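Local coordinates for protein D-glycero-alpha-D-manno-heptose 7-phosphate kinase (Campylobacter jejuni subsp. jejuni, PDB 4N3O) that phosphorylates D-glycero-alpha-D-manno-heptose 7-phosphate at C-1 with ATP, an early step toward the nucleotide-activated heptose used for capsule polysaccharide, at residues Leu122-Ile127 and Glu335-Trp340. Residues are numbered along the deposited sequence; the frame is centred on the assembly and turned at random.
Sequences LVVGVI and EGVKSW
Gly125, whose CA packs against Val337, offers its carbonyl oxygen to the hydroxyl of Thr9, a hydrogen bond that ties helix 118-134 to strand 6-21. The same strand pairs antiparallel with the C-terminal strand 338-341, through backbone bonds of Lys338 with Gln10 and of Trp340 with Arg8, so Thr9 and its neighbours bridge two segments that exchange no hydrogen bond of their own. What passes directly between 122-127 and 335-340 is apolar and small, 88 Å² counted over both sides. Val124 CG1 lies 4.1 Å from Val337 CB, facing the branch point of the second valine, whose two methyls are only slightly farther away. This CG1 methyl stands anti to the backbone N of Val124 (chi1 165°), a rotation that carries it to the second segment. Val337 CG2 reaches to the helix backbone, 4.4 Å from Gly125 CA; as Gly125 carries no side chain, the Val337 methyl faces the main chain of the helix directly, and the CA atoms of the two residues come within 6.6 Å. Ala147 of helix 140-153 also touches Val124, while Thr11 and Lys128 touch Val337. Just beyond the contact, Ser339 OG makes a weak hydrogen bond to Glu132 OE2, a polar link from strand 338-341 straight to helix 118-134. The topology is that of a GHMP kinase whose chain end returns to the N-terminal region. Helix 118-134 begins at the end of the glycine-rich loop that by similarity binds ATP, and Val124 is about 7 Å, side chain to side chain, from Glu151, a probable magnesium ligand. Dispersion and exclusion of water, rather than directed bonds, therefore join the two segments directly, while the hydrogen bonds that fix their relative placement run mostly through strand 6-21.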
# COMPACT_ATOMS: atom_id res chain seq x y z
N LEU A 122 10.41 -14.13 -4.78
CA LEU A 122 11.29 -13.82 -5.92
C LEU A 122 11.18 -14.88 -7.02
O LEU A 122 11.01 -14.56 -8.21
CB LEU A 122 12.74 -13.70 -5.45
CG LEU A 122 13.82 -13.48 -6.51
CD1 LEU A 122 13.55 -12.23 -7.33
CD2 LEU A 122 15.18 -13.38 -5.83
N VAL A 123 11.27 -16.15 -6.62
CA VAL A 123 11.21 -17.26 -7.58
C VAL A 123 9.88 -17.24 -8.35
O VAL A 123 9.85 -17.43 -9.57
CB VAL A 123 11.40 -18.63 -6.89
CG1 VAL A 123 11.21 -19.77 -7.89
CG2 VAL A 123 12.78 -18.72 -6.21
N VAL A 124 8.79 -17.00 -7.63
CA VAL A 124 7.46 -16.91 -8.26
C VAL A 124 7.38 -15.76 -9.27
O VAL A 124 6.90 -15.94 -10.38
CB VAL A 124 6.35 -16.80 -7.19
CG1 VAL A 124 5.03 -16.35 -7.80
CG2 VAL A 124 6.19 -18.14 -6.49
N GLY A 125 7.87 -14.59 -8.91
CA GLY A 125 7.82 -13.47 -9.84
C GLY A 125 8.58 -13.72 -11.14
O GLY A 125 8.12 -13.36 -12.21
N VAL A 126 9.73 -14.37 -11.03
CA VAL A 126 10.56 -14.65 -12.20
C VAL A 126 9.93 -15.73 -13.09
O VAL A 126 9.79 -15.56 -14.32
CB VAL A 126 11.96 -15.05 -11.74
CG1 VAL A 126 12.82 -15.46 -12.91
CG2 VAL A 126 12.59 -13.90 -10.96
N ILE A 127 9.52 -16.83 -12.48
CA ILE A 127 8.87 -17.91 -13.20
C ILE A 127 7.69 -17.33 -13.96
O ILE A 127 7.51 -17.63 -15.13
CB ILE A 127 8.39 -19.02 -12.24
CG1 ILE A 127 9.59 -19.80 -11.70
CG2 ILE A 127 7.47 -19.98 -12.97
CD1 ILE A 127 9.29 -20.73 -10.54
N GLU A 335 -4.72 -9.75 -4.41
CA GLU A 335 -4.08 -10.54 -5.44
C GLU A 335 -2.73 -11.09 -5.08
O GLU A 335 -2.02 -10.58 -4.21
CB GLU A 335 -3.86 -9.68 -6.71
CG GLU A 335 -4.99 -9.69 -7.74
CD GLU A 335 -4.57 -9.03 -9.06
OE1 GLU A 335 -4.24 -7.82 -9.05
OE2 GLU A 335 -4.60 -9.71 -10.11
N GLY A 336 -2.36 -12.13 -5.81
CA GLY A 336 -1.03 -12.71 -5.72
C GLY A 336 -0.26 -12.10 -6.90
O GLY A 336 -0.56 -10.97 -7.33
N VAL A 337 0.68 -12.86 -7.46
CA VAL A 337 1.49 -12.37 -8.56
C VAL A 337 0.67 -11.86 -9.74
O VAL A 337 -0.29 -12.49 -10.15
CB VAL A 337 2.46 -13.46 -9.08
CG1 VAL A 337 1.70 -14.59 -9.75
CG2 VAL A 337 3.48 -12.85 -10.04
N LYS A 338 1.01 -10.67 -10.25
CA LYS A 338 0.34 -10.16 -11.44
C LYS A 338 1.42 -9.87 -12.50
O LYS A 338 2.57 -9.65 -12.17
CB LYS A 338 -0.52 -8.91 -11.18
CG LYS A 338 0.23 -7.60 -10.97
CD LYS A 338 0.25 -7.13 -9.53
CE LYS A 338 -1.11 -6.57 -9.16
NZ LYS A 338 -1.09 -6.01 -7.78
N SER A 339 1.04 -9.91 -13.76
CA SER A 339 1.97 -9.63 -14.84
C SER A 339 1.29 -8.91 -15.96
O SER A 339 0.09 -9.03 -16.11
CB SER A 339 2.52 -10.92 -15.41
OG SER A 339 1.45 -11.62 -15.96
N TRP A 340 2.07 -8.21 -16.75
CA TRP A 340 1.56 -7.50 -17.90
C TRP A 340 2.67 -7.32 -18.91
O TRP A 340 3.85 -7.43 -18.58
CB TRP A 340 0.95 -6.14 -17.50
CG TRP A 340 1.89 -5.13 -16.85
CD1 TRP A 340 2.49 -4.06 -17.46
CD2 TRP A 340 2.28 -5.06 -15.47
NE1 TRP A 340 3.22 -3.34 -16.56
CE2 TRP A 340 3.11 -3.93 -15.32
CE3 TRP A 340 2.01 -5.84 -14.35
CZ2 TRP A 340 3.69 -3.58 -14.10
CZ3 TRP A 340 2.58 -5.48 -13.13
CH2 TRP A 340 3.41 -4.37 -13.02